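PDB 3O0F: putative metal-dependent phosphoesterase from Bifidobacterium adolescentis, which hydrolyses phosphate esters at a site holding two iron(III) ions and a zinc ion, and binds adenosine monophosphate. Local coordinates for residues G197-A202 with G226-E231; G73-A78 with H86-Q91; T21-G26 with V136-R141; R112-M117 with T142-P147. One frame throughout, in Å; residues are numbered along the deposited sequence. Where two conformers were deposited one is given.

Contact 1. Residues G197-A202 with G226-E231; sequences GVVVAA and GLDGLE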
# COMPACT_ATOMS: atom_id res chain seq x y z
N GLY A 197 10.29 -0.01 13.08
CA GLY A 197 9.42 0.85 12.28
C GLY A 197 8.15 1.33 12.96
O GLY A 197 7.85 1.04 14.12
N VAL A 198 7.33 2.00 12.15
CA VAL A 198 6.08 2.60 12.56
C VAL A 198 5.04 1.95 11.69
O VAL A 198 5.15 1.89 10.46
CB VAL A 198 6.12 4.15 12.38
CG1 VAL A 198 4.76 4.84 12.75
CG2 VAL A 198 7.27 4.71 13.20
N VAL A 199 3.98 1.48 12.33
CA VAL A 199 2.94 0.72 11.64
C VAL A 199 1.56 1.38 11.77
O VAL A 199 1.11 1.77 12.86
CB VAL A 199 2.95 -0.81 12.06
CG1 VAL A 199 2.73 -0.97 13.53
CG2 VAL A 199 1.92 -1.58 11.24
N VAL A 200 0.88 1.50 10.64
CA VAL A 200 -0.41 2.22 10.54
C VAL A 200 -1.41 1.31 9.80
O VAL A 200 -1.04 0.75 8.79
CB VAL A 200 -0.20 3.56 9.78
CG1 VAL A 200 -1.56 4.26 9.43
CG2 VAL A 200 0.78 4.49 10.54
N ALA A 201 -2.65 1.16 10.29
CA ALA A 201 -3.68 0.40 9.57
C ALA A 201 -4.20 1.29 8.40
O ALA A 201 -4.63 2.41 8.61
CB ALA A 201 -4.84 -0.00 10.55
N ALA A 202 -4.07 0.78 7.17
CA ALA A 202 -4.47 1.49 5.93
C ALA A 202 -5.99 1.37 5.66
O ALA A 202 -6.58 0.33 5.93
CB ALA A 202 -3.69 0.95 4.72
N GLY A 226 1.16 -3.19 19.43
CA GLY A 226 2.05 -2.06 19.06
C GLY A 226 1.64 -1.18 17.87
O GLY A 226 2.45 -0.41 17.38
N LEU A 227 0.39 -1.24 17.40
CA LEU A 227 -0.07 -0.39 16.28
C LEU A 227 0.15 1.08 16.59
O LEU A 227 -0.26 1.57 17.64
CB LEU A 227 -1.55 -0.65 15.92
CG LEU A 227 -2.10 0.14 14.73
CD1 LEU A 227 -1.55 -0.42 13.38
CD2 LEU A 227 -3.66 0.07 14.73
N ASP A 228 0.79 1.81 15.69
CA ASP A 228 1.08 3.21 15.95
C ASP A 228 -0.05 4.14 15.52
O ASP A 228 -0.20 5.23 16.07
CB ASP A 228 2.36 3.62 15.25
CG ASP A 228 3.57 2.92 15.80
OD1 ASP A 228 4.10 3.43 16.80
OD2 ASP A 228 4.01 1.90 15.19
N GLY A 229 -0.78 3.77 14.46
CA GLY A 229 -1.71 4.72 13.84
C GLY A 229 -2.77 4.14 12.92
O GLY A 229 -2.77 2.96 12.61
N LEU A 230 -3.65 5.03 12.49
CA LEU A 230 -4.79 4.76 11.61
C LEU A 230 -4.80 5.79 10.48
O LEU A 230 -4.67 6.99 10.73
CB LEU A 230 -6.09 4.95 12.40
CG LEU A 230 -6.30 3.99 13.59
CD1 LEU A 230 -7.62 4.29 14.30
CD2 LEU A 230 -6.25 2.55 13.11
N GLU A 231 -4.93 5.31 9.25
CA GLU A 231 -5.10 6.14 8.09
C GLU A 231 -6.56 6.52 8.02
O GLU A 231 -7.41 5.65 7.80
CB GLU A 231 -4.69 5.34 6.83
CG GLU A 231 -4.92 6.09 5.56
CD GLU A 231 -4.39 5.35 4.35
OE1 GLU A 231 -4.86 4.21 4.10
OE2 GLU A 231 -3.52 5.90 3.64
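Two groups grip Asp228 OD2: the backbone N of Val199, at 2.9 Å with an almost straight N-H (170°), and the ammonium of Lys193. The amide meets OD2 on its anti side, lifted from the carboxylate plane. Asp228 reaches it with CG beside its own N and anti to the carbonyl carbon (chi1 -66°), and on the way its CB packs on Val198 CG1 at 3.7 Å. The bonding is reciprocal, because Val199 O takes the N-H of Asp228 at 2.8 Å, with Gly229 N as a weak second donor. Arg287 holds OD1. Replacing Asp228 by alanine would probably leave Val199 N without this acceptor, and Lys193 and Arg287 without this counter-charge.

Beyond this clamp the segments run as parallel strands, the two strands of a beta-alpha-beta unit whose helix is 216-225. Ala201 N bonds to Gly229 O, and Glu231 N to Ala201 O at 3.0 Å, nearly along the C=O axis. Val200 CG1 lies by Glu231 N, while a CB on Gly229 would sit tightly against Val200 CG2. On the face of Ala201 and Leu230, Ala201 CB touches Leu230 CD2 at 3.9 Å, and Leu227 CD1 comes to 3.5 Å from Val199 O.

Glu231 extends past Ala202, its OE1 accepting from the backbone N of His203 and its OE2 from His18 ND1. His18 and His203 each bind an iron through NE2, so this carboxylate is a second-shell group that fixes the His18 ring and would probably make it a more electron-rich ligand.

Contact 2. Residues G73-A78 with H86-Q91; sequences GTEITA and HMLAFQ. With FE (Fe (III) ion), chain D; FE (Fe (III) ion), chain E.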
# COMPACT_ATOMS: atom_id res chain seq x y z
N GLY A 73 8.62 3.66 3.03
CA GLY A 73 7.52 2.85 3.51
C GLY A 73 7.19 1.65 2.64
O GLY A 73 7.75 1.44 1.57
N THR A 74 6.27 0.85 3.14
CA THR A 74 5.85 -0.39 2.45
C THR A 74 4.40 -0.63 2.84
O THR A 74 4.03 -0.42 3.99
CB THR A 74 6.66 -1.59 2.91
OG1 THR A 74 8.03 -1.44 2.54
CG2 THR A 74 6.10 -2.90 2.31
N GLU A 75 3.57 -1.09 1.91
CA GLU A 75 2.21 -1.49 2.27
C GLU A 75 2.21 -3.02 2.36
O GLU A 75 2.47 -3.73 1.39
CB GLU A 75 1.16 -0.99 1.26
CG GLU A 75 -0.21 -1.42 1.67
CD GLU A 75 -1.35 -0.74 0.91
OE1 GLU A 75 -1.07 -0.11 -0.07
OE2 GLU A 75 -2.50 -0.78 1.38
N ILE A 76 1.95 -3.52 3.55
CA ILE A 76 2.10 -4.94 3.81
C ILE A 76 0.72 -5.58 3.75
O ILE A 76 -0.22 -5.17 4.47
CB ILE A 76 2.73 -5.21 5.19
CG1 ILE A 76 4.05 -4.45 5.31
CG2 ILE A 76 2.93 -6.74 5.41
CD1 ILE A 76 4.71 -4.55 6.68
N THR A 77 0.63 -6.63 2.94
CA THR A 77 -0.59 -7.42 2.81
C THR A 77 -0.76 -8.33 4.04
O THR A 77 0.16 -9.05 4.40
CB THR A 77 -0.49 -8.33 1.52
OG1 THR A 77 -0.01 -7.55 0.41
CG2 THR A 77 -1.83 -8.97 1.12
N ALA A 78 -1.91 -8.28 4.68
CA ALA A 78 -2.13 -9.01 5.88
C ALA A 78 -3.61 -9.45 6.00
O ALA A 78 -4.44 -9.05 5.18
CB ALA A 78 -1.68 -8.19 7.12
N HIS A 86 -4.56 -4.09 5.05
CA HIS A 86 -3.32 -3.56 4.55
C HIS A 86 -2.70 -2.67 5.64
O HIS A 86 -3.39 -1.83 6.24
CB HIS A 86 -3.60 -2.79 3.25
CG HIS A 86 -3.89 -3.69 2.08
ND1 HIS A 86 -3.89 -3.24 0.78
CD2 HIS A 86 -4.15 -5.02 2.02
CE1 HIS A 86 -4.16 -4.25 -0.03
NE2 HIS A 86 -4.32 -5.34 0.69
N MSE A 87 -1.41 -2.90 5.89
CA MSE A 87 -0.67 -2.20 6.93
C MSE A 87 0.41 -1.37 6.26
O MSE A 87 1.22 -1.91 5.52
CB MSE A 87 0.04 -3.20 7.82
CG MSE A 87 -0.90 -4.28 8.37
SE MSE A 87 -1.73 -3.83 10.05
CE MSE A 87 -1.41 -1.93 10.25
N LEU A 88 0.48 -0.10 6.58
CA LEU A 88 1.54 0.77 6.11
C LEU A 88 2.65 0.74 7.18
O LEU A 88 2.36 0.92 8.38
CB LEU A 88 0.99 2.19 5.95
CG LEU A 88 -0.04 2.45 4.85
CD1 LEU A 88 -0.65 3.83 5.05
CD2 LEU A 88 0.53 2.34 3.44
N ALA A 89 3.88 0.51 6.74
CA ALA A 89 5.06 0.36 7.59
C ALA A 89 6.07 1.37 7.15
O ALA A 89 6.45 1.39 5.98
CB ALA A 89 5.65 -1.02 7.46
N PHE A 90 6.48 2.25 8.04
CA PHE A 90 7.41 3.31 7.66
C PHE A 90 8.68 3.25 8.52
O PHE A 90 8.63 2.92 9.72
CB PHE A 90 6.78 4.68 7.87
CG PHE A 90 5.57 4.93 7.02
CD1 PHE A 90 5.71 5.21 5.67
CD2 PHE A 90 4.31 4.86 7.58
CE1 PHE A 90 4.57 5.40 4.86
CE2 PHE A 90 3.17 5.10 6.81
CZ PHE A 90 3.31 5.36 5.45
N GLN A 91 9.77 3.66 7.90
CA GLN A 91 11.04 3.95 8.59
C GLN A 91 11.52 2.81 9.46
O GLN A 91 11.82 2.98 10.65
CB GLN A 91 10.91 5.26 9.40
CG GLN A 91 10.62 6.50 8.48
CD GLN A 91 11.79 6.86 7.57
OE1 GLN A 91 11.66 6.87 6.35
NE2 GLN A 91 12.94 7.18 8.18
FE FE D . -4.36 -0.90 0.30
FE FE E . -2.21 1.37 -1.16
O HOH W 1 -4.04 1.00 -0.25
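Glu75 lays its carboxylate beside the ring of His86, OE2 coming to the ring edge 2.9 Å from ND1 with the two planes nearly perpendicular (88°). The two atoms share an iron and not a proton. This pair sits on an antiparallel beta hairpin, strands 70-80 and 83-90, in the middle of the PHP-domain sheet, and its chemistry is that of the metal centre. Glu75 runs fully extended, CG anti to the backbone N (chi1 180°), far enough to bridge the metals: OE2 binds the iron that His86 ND1 holds at 2.4 Å, and OE1 binds the second iron at 2.2 Å. Water 1 also bridges the two irons. His203 completes the protein ligands of the first iron, while His18, His20 and Asp261 join Glu75 at the second.

The backbone keeps these ligands in step. Thr74 and Ala89 form one hydrogen-bonded pair, Ile76 and Met87 the next, with Ile76 N to Met87 O short at 2.6 Å and almost perfectly straight. Between them, Glu75 faces Leu88 as a non-hydrogen-bonded pair, Leu88 CD2 beside Glu75 CB.

The face opposite the irons is largely apolar. Ile76 CD1 meets Ala89 CB at 3.7 Å, Ala78 CB reaches CG of Met87 (a selenomethionine), and helix 185-194 packs over Ile76, Met87 and Ala89. Back on the face of Glu75, at the far end of the ladder, a CB on Gly73 would clash with Phe90 CD1, which lies 3.7 Å from Gly73 CA.

Contact 3. Residues T21-G26 with V136-R141; sequences TVFSDG and VKEGER. With ZN (zinc ion), chain C; AMP (adenosine monophosphate), chain B.
Phe23 turns its CG beside the backbone N (chi1 -69°), which points the ring at the loop 136-141, and Glu138 bends at chi2 (-74°) to fold its own chain over that ring. CG of Glu138 stands over one face, 3.8 Å from the ring centroid, a CH-pi contact, and the carboxylate lies stacked within 8° of the ring plane. Arg141 takes the rim: Phe23 CE1 sits over the centre of its guanidinium, 3.7 Å from CZ, with the planes almost perpendicular. Arg141 NH2 also salt-bridges Glu138 OE1 at 3.1 Å, so the ring is clasped by a bonded pair. Beside it Val22 CG2 touches Glu138 CG, CG1 packs on Lys137 CB, and water 2 links Lys137 N to Val22 O. With alanine in place of Phe23, a gap would probably open beside Glu138 and the Arg141 guanidinium would lose the ring edge it packs on.

An ST turn, Thr21 OG1 taking the N-H of Phe23, shapes the loop. Its Asp25 lines the AMP pocket and grips the zinc with both carboxylate oxygens, alongside His50 and His263. The loop connects strand 15-19 to helix 30-39, Phe23 touching Pro30 there, while Asp25 rests on Pro147 of helix 146-155.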
# COMPACT_ATOMS: atom_id res chain seq x y z
N THR A 21 4.30 2.69 -7.01
CA THR A 21 5.11 2.87 -8.18
C THR A 21 5.14 1.59 -8.98
O THR A 21 4.54 0.60 -8.61
CB THR A 21 6.57 3.29 -7.80
OG1 THR A 21 7.31 2.14 -7.33
CG2 THR A 21 6.56 4.46 -6.75
N VAL A 22 5.90 1.61 -10.05
CA VAL A 22 6.20 0.39 -10.82
C VAL A 22 6.84 -0.77 -10.05
O VAL A 22 6.77 -1.90 -10.50
CB VAL A 22 7.16 0.71 -12.06
CG1 VAL A 22 6.41 1.53 -13.12
CG2 VAL A 22 8.44 1.39 -11.62
N PHE A 23 7.45 -0.51 -8.89
CA PHE A 23 7.94 -1.61 -8.04
C PHE A 23 6.81 -2.42 -7.40
O PHE A 23 7.04 -3.51 -6.85
CB PHE A 23 8.96 -1.14 -7.02
CG PHE A 23 10.24 -0.73 -7.64
CD1 PHE A 23 11.23 -1.67 -7.93
CD2 PHE A 23 10.47 0.60 -7.97
CE1 PHE A 23 12.40 -1.28 -8.58
CE2 PHE A 23 11.64 0.99 -8.59
CZ PHE A 23 12.60 0.03 -8.88
N SER A 24 5.57 -1.94 -7.51
CA SER A 24 4.40 -2.82 -7.33
C SER A 24 3.35 -2.58 -8.42
O SER A 24 3.55 -3.01 -9.56
CB SER A 24 3.82 -2.75 -5.90
OG SER A 24 3.46 -1.45 -5.49
N ASP A 25 2.25 -1.89 -8.08
CA ASP A 25 1.15 -1.73 -9.00
C ASP A 25 0.88 -0.30 -9.51
O ASP A 25 -0.16 -0.05 -10.11
CB ASP A 25 -0.12 -2.38 -8.45
CG ASP A 25 -0.58 -1.82 -7.11
OD1 ASP A 25 0.14 -1.02 -6.45
OD2 ASP A 25 -1.73 -2.20 -6.70
N GLY A 26 1.81 0.63 -9.24
CA GLY A 26 1.72 1.97 -9.77
C GLY A 26 2.28 1.93 -11.20
O GLY A 26 2.81 0.92 -11.63
N VAL A 136 4.52 -6.10 -15.82
CA VAL A 136 5.37 -6.05 -14.62
C VAL A 136 6.66 -5.25 -14.92
O VAL A 136 7.62 -5.80 -15.47
CB VAL A 136 5.72 -7.50 -14.20
CG1 VAL A 136 6.63 -7.54 -13.03
CG2 VAL A 136 4.45 -8.29 -13.90
N LYS A 137 6.70 -3.97 -14.54
CA LYS A 137 7.59 -3.01 -15.17
C LYS A 137 9.02 -3.02 -14.68
O LYS A 137 9.92 -2.59 -15.40
CB LYS A 137 7.03 -1.58 -15.13
CG LYS A 137 5.71 -1.42 -15.86
CD LYS A 137 5.85 -1.69 -17.39
CE LYS A 137 4.54 -1.40 -18.14
NZ LYS A 137 4.63 -1.84 -19.56
N GLU A 138 9.23 -3.56 -13.49
CA GLU A 138 10.58 -3.71 -12.99
C GLU A 138 11.02 -5.16 -12.87
O GLU A 138 11.96 -5.46 -12.12
CB GLU A 138 10.69 -3.00 -11.64
CG GLU A 138 10.60 -1.50 -11.74
CD GLU A 138 11.87 -0.88 -12.33
OE1 GLU A 138 12.87 -1.61 -12.49
OE2 GLU A 138 11.86 0.33 -12.62
N GLY A 139 10.34 -6.07 -13.57
CA GLY A 139 10.67 -7.50 -13.58
C GLY A 139 10.59 -8.18 -12.23
O GLY A 139 9.63 -7.98 -11.45
N GLU A 140 11.64 -8.96 -11.90
CA GLU A 140 11.73 -9.64 -10.61
C GLU A 140 11.57 -8.67 -9.42
O GLU A 140 11.17 -9.09 -8.34
CB GLU A 140 13.05 -10.43 -10.46
N ARG A 141 11.84 -7.38 -9.63
CA ARG A 141 11.81 -6.40 -8.54
C ARG A 141 10.42 -5.78 -8.32
O ARG A 141 10.24 -4.97 -7.41
CB ARG A 141 12.84 -5.31 -8.77
CG ARG A 141 14.28 -5.77 -8.54
CD ARG A 141 15.25 -4.60 -8.44
NE ARG A 141 15.19 -3.81 -9.67
CZ ARG A 141 15.64 -2.56 -9.81
NH1 ARG A 141 16.22 -1.92 -8.81
NH2 ARG A 141 15.50 -1.94 -10.98
ZN ZN C . -1.61 -0.84 -4.91
P AMP B . -4.19 -8.40 -5.00
O1P AMP B . -3.50 -7.98 -3.75
O2P AMP B . -3.19 -9.04 -5.93
O3P AMP B . -5.46 -9.23 -4.78
O5' AMP B . -4.66 -7.05 -5.73
C5' AMP B . -5.66 -6.25 -5.16
C4' AMP B . -5.14 -4.84 -5.16
O4' AMP B . -5.23 -4.22 -6.47
C3' AMP B . -5.93 -3.98 -4.18
O3' AMP B . -5.11 -3.71 -3.05
C2' AMP B . -6.07 -2.73 -5.04
O2' AMP B . -6.69 -1.52 -4.60
C1' AMP B . -5.12 -2.82 -6.22
N9 AMP B . -5.53 -1.97 -7.36
C8 AMP B . -4.68 -1.27 -8.12
N7 AMP B . -5.36 -0.61 -9.08
C5 AMP B . -6.66 -0.89 -8.94
C6 AMP B . -7.92 -0.51 -9.62
N6 AMP B . -7.92 0.34 -10.70
N1 AMP B . -9.05 -1.06 -9.14
C2 AMP B . -9.10 -1.90 -8.10
N3 AMP B . -8.00 -2.28 -7.43
C4 AMP B . -6.78 -1.80 -7.79
O HOH W 2 5.01 -2.87 -12.56

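Contact 4. Residues R112-M117 with T142-P147; sequences RRTKRM and TTIGRP. With AMP (adenosine monophosphate), chain B; EDO (1,2-ethanediol), chain H.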
# COMPACT_ATOMS: atom_id res chain seq x y z
N ARG A 112 2.86 -17.18 -7.26
CA ARG A 112 2.26 -18.49 -7.44
C ARG A 112 0.76 -18.38 -7.70
O ARG A 112 0.23 -19.00 -8.61
CB ARG A 112 2.49 -19.31 -6.18
CG ARG A 112 2.30 -20.78 -6.38
CD ARG A 112 2.71 -21.56 -5.15
NE ARG A 112 1.55 -21.99 -4.39
CZ ARG A 112 0.74 -22.97 -4.80
NH1 ARG A 112 0.98 -23.58 -5.94
NH2 ARG A 112 -0.30 -23.32 -4.06
N ARG A 113 0.11 -17.57 -6.87
CA ARG A 113 -1.31 -17.32 -6.94
C ARG A 113 -1.72 -16.64 -8.25
O ARG A 113 -2.78 -16.94 -8.84
CB ARG A 113 -1.65 -16.36 -5.79
CG ARG A 113 -3.06 -16.29 -5.31
CD ARG A 113 -3.94 -15.22 -5.95
NE ARG A 113 -3.33 -13.93 -6.17
CZ ARG A 113 -3.91 -12.74 -5.93
NH1 ARG A 113 -5.13 -12.62 -5.42
NH2 ARG A 113 -3.22 -11.65 -6.20
N THR A 114 -0.91 -15.68 -8.67
CA THR A 114 -1.27 -14.81 -9.78
C THR A 114 -1.10 -15.62 -11.07
O THR A 114 -1.92 -15.51 -11.97
CB THR A 114 -0.46 -13.48 -9.72
OG1 THR A 114 -0.80 -12.78 -8.51
CG2 THR A 114 -0.80 -12.56 -10.90
N LYS A 115 -0.09 -16.48 -11.11
CA LYS A 115 0.07 -17.43 -12.21
C LYS A 115 -1.14 -18.36 -12.32
O LYS A 115 -1.65 -18.58 -13.39
CB LYS A 115 1.32 -18.30 -12.01
CG LYS A 115 2.62 -17.65 -12.35
CD LYS A 115 3.79 -18.63 -12.14
CE LYS A 115 5.09 -18.15 -12.80
NZ LYS A 115 6.30 -18.72 -12.14
N ARG A 116 -1.61 -18.89 -11.19
CA ARG A 116 -2.73 -19.86 -11.24
C ARG A 116 -3.99 -19.16 -11.70
O ARG A 116 -4.76 -19.72 -12.45
CB ARG A 116 -2.94 -20.57 -9.89
CG ARG A 116 -2.00 -21.80 -9.70
CD ARG A 116 -2.21 -22.52 -8.36
NE ARG A 116 -1.75 -21.71 -7.22
CZ ARG A 116 -2.43 -21.49 -6.08
NH1 ARG A 116 -3.62 -22.06 -5.88
NH2 ARG A 116 -1.90 -20.70 -5.13
N MSE A 117 -4.17 -17.90 -11.28
CA MSE A 117 -5.27 -17.08 -11.79
C MSE A 117 -5.21 -16.86 -13.28
O MSE A 117 -6.24 -16.91 -13.93
CB MSE A 117 -5.30 -15.73 -11.11
CG MSE A 117 -5.94 -15.79 -9.76
SE MSE A 117 -6.33 -14.04 -9.06
CE MSE A 117 -7.48 -13.26 -10.47
N THR A 142 9.46 -6.17 -9.16
CA THR A 142 8.08 -5.75 -9.04
C THR A 142 7.29 -6.81 -8.26
O THR A 142 7.34 -7.98 -8.58
CB THR A 142 7.41 -5.55 -10.42
OG1 THR A 142 7.98 -4.41 -11.09
CG2 THR A 142 5.89 -5.35 -10.28
N THR A 143 6.57 -6.37 -7.23
CA THR A 143 5.60 -7.20 -6.51
C THR A 143 4.32 -7.35 -7.33
O THR A 143 3.58 -6.38 -7.53
CB THR A 143 5.20 -6.54 -5.19
OG1 THR A 143 6.35 -6.34 -4.37
CG2 THR A 143 4.16 -7.40 -4.44
N ILE A 144 4.04 -8.58 -7.77
CA ILE A 144 2.97 -8.85 -8.72
C ILE A 144 1.63 -9.08 -8.02
O ILE A 144 1.57 -9.56 -6.89
CB ILE A 144 3.30 -10.10 -9.51
CG1 ILE A 144 2.55 -10.13 -10.86
CG2 ILE A 144 2.95 -11.34 -8.66
CD1 ILE A 144 3.07 -11.22 -11.84
N GLY A 145 0.54 -8.80 -8.71
CA GLY A 145 -0.77 -9.14 -8.19
C GLY A 145 -1.83 -8.96 -9.25
O GLY A 145 -1.52 -8.92 -10.44
N ARG A 146 -3.08 -8.84 -8.81
CA ARG A 146 -4.20 -8.66 -9.75
C ARG A 146 -4.11 -7.43 -10.66
O ARG A 146 -4.56 -7.50 -11.81
CB ARG A 146 -5.55 -8.73 -9.02
CG ARG A 146 -5.92 -10.17 -8.62
CD ARG A 146 -6.69 -10.18 -7.33
NE ARG A 146 -7.97 -9.53 -7.44
CZ ARG A 146 -8.56 -8.78 -6.51
NH1 ARG A 146 -7.97 -8.49 -5.37
NH2 ARG A 146 -9.75 -8.27 -6.77
N PRO A 147 -3.56 -6.30 -10.18
CA PRO A 147 -3.47 -5.17 -11.12
C PRO A 147 -2.73 -5.43 -12.42
O PRO A 147 -3.11 -4.87 -13.43
CB PRO A 147 -2.73 -4.11 -10.31
CG PRO A 147 -3.15 -4.36 -8.94
CD PRO A 147 -3.17 -5.87 -8.82
P AMP B . -4.19 -8.40 -5.00
O1P AMP B . -3.50 -7.98 -3.75
O2P AMP B . -3.19 -9.04 -5.93
O3P AMP B . -5.46 -9.23 -4.78
O5' AMP B . -4.66 -7.05 -5.73
C5' AMP B . -5.66 -6.25 -5.16
C4' AMP B . -5.14 -4.84 -5.16
O4' AMP B . -5.23 -4.22 -6.47
C3' AMP B . -5.93 -3.98 -4.18
O3' AMP B . -5.11 -3.71 -3.05
C2' AMP B . -6.07 -2.73 -5.04
O2' AMP B . -6.69 -1.52 -4.60
C1' AMP B . -5.12 -2.82 -6.22
N9 AMP B . -5.53 -1.97 -7.36
C8 AMP B . -4.68 -1.27 -8.12
N7 AMP B . -5.36 -0.61 -9.08
C5 AMP B . -6.66 -0.89 -8.94
C6 AMP B . -7.92 -0.51 -9.62
N6 AMP B . -7.92 0.34 -10.70
N1 AMP B . -9.05 -1.06 -9.14
C2 AMP B . -9.10 -1.90 -8.10
N3 AMP B . -8.00 -2.28 -7.43
C4 AMP B . -6.78 -1.80 -7.79
C1 EDO H . -0.91 -5.25 -6.00
O1 EDO H . -1.41 -6.26 -5.13
C2 EDO H . 0.25 -5.79 -6.84
O2 EDO H . 1.44 -5.66 -6.05
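Thr114 of helix 97-124 packs against Gly145 and Ile144, OG1 3.7 Å from Gly145 CA and 4.0 Å from Ile144 CG2, while its CG2 turns to Gly145 O; the hydroxyl itself bonds back to Arg110 O. Met117, a selenomethionine, rests SE on Arg146 CG at 3.9 Å, and the same selenium lies over the rim of one face of the Arg113 guanidinium. Arg113 NH1 comes to 3.5 Å from Arg146 CD.

Polar bonds run through the phosphate of AMP, which lies between helix 97-124 and the start of helix 146-155 in this PHP-domain nucleotide pocket. Arg113 bends at chi2 (-93°) and again at chi3 to bring NH2 to O2P at 2.6 Å, the oxygen meeting the edge of the guanidinium; its NH1 makes a weak bond to O3P and a further one to Ile178 O. The backbone N of Arg146 also donates to O2P, at 2.9 Å, and Arg146 NH1 reaches O3P at 2.7 Å, nearly straight (173°). The two guanidinium planes stand 77° apart round the anion, and Arg146 NH2 is anchored on Val170 O.

Close contacts also line the pocket. A CB on Gly145 would collide with O2P, and Pro147 CG lies 3.2 Å from the ribose O4'.

Contacts 1 and 2 are buried in the central sheet and share a seam, strand 198-201 bonding to strand 83-90. Both are built on strand-to-strand backbone hydrogen bonds, with acidic side chains added, but contact 2 supplies first-shell iron ligands where contact 1 supplies a second shell. Contacts 3 and 4 join loops and helices away from the sheet without direct hydrogen bonds between their segments; contact 3, partly exposed, relies on a carboxylate and a guanidinium packed on one phenylalanine ring and on apolar contacts of Val22, contact 4, buried, on direct packing and a phosphate that both segments bind. They touch where Val22 and Phe23 meet Thr142 and Thr143, and both reach AMP.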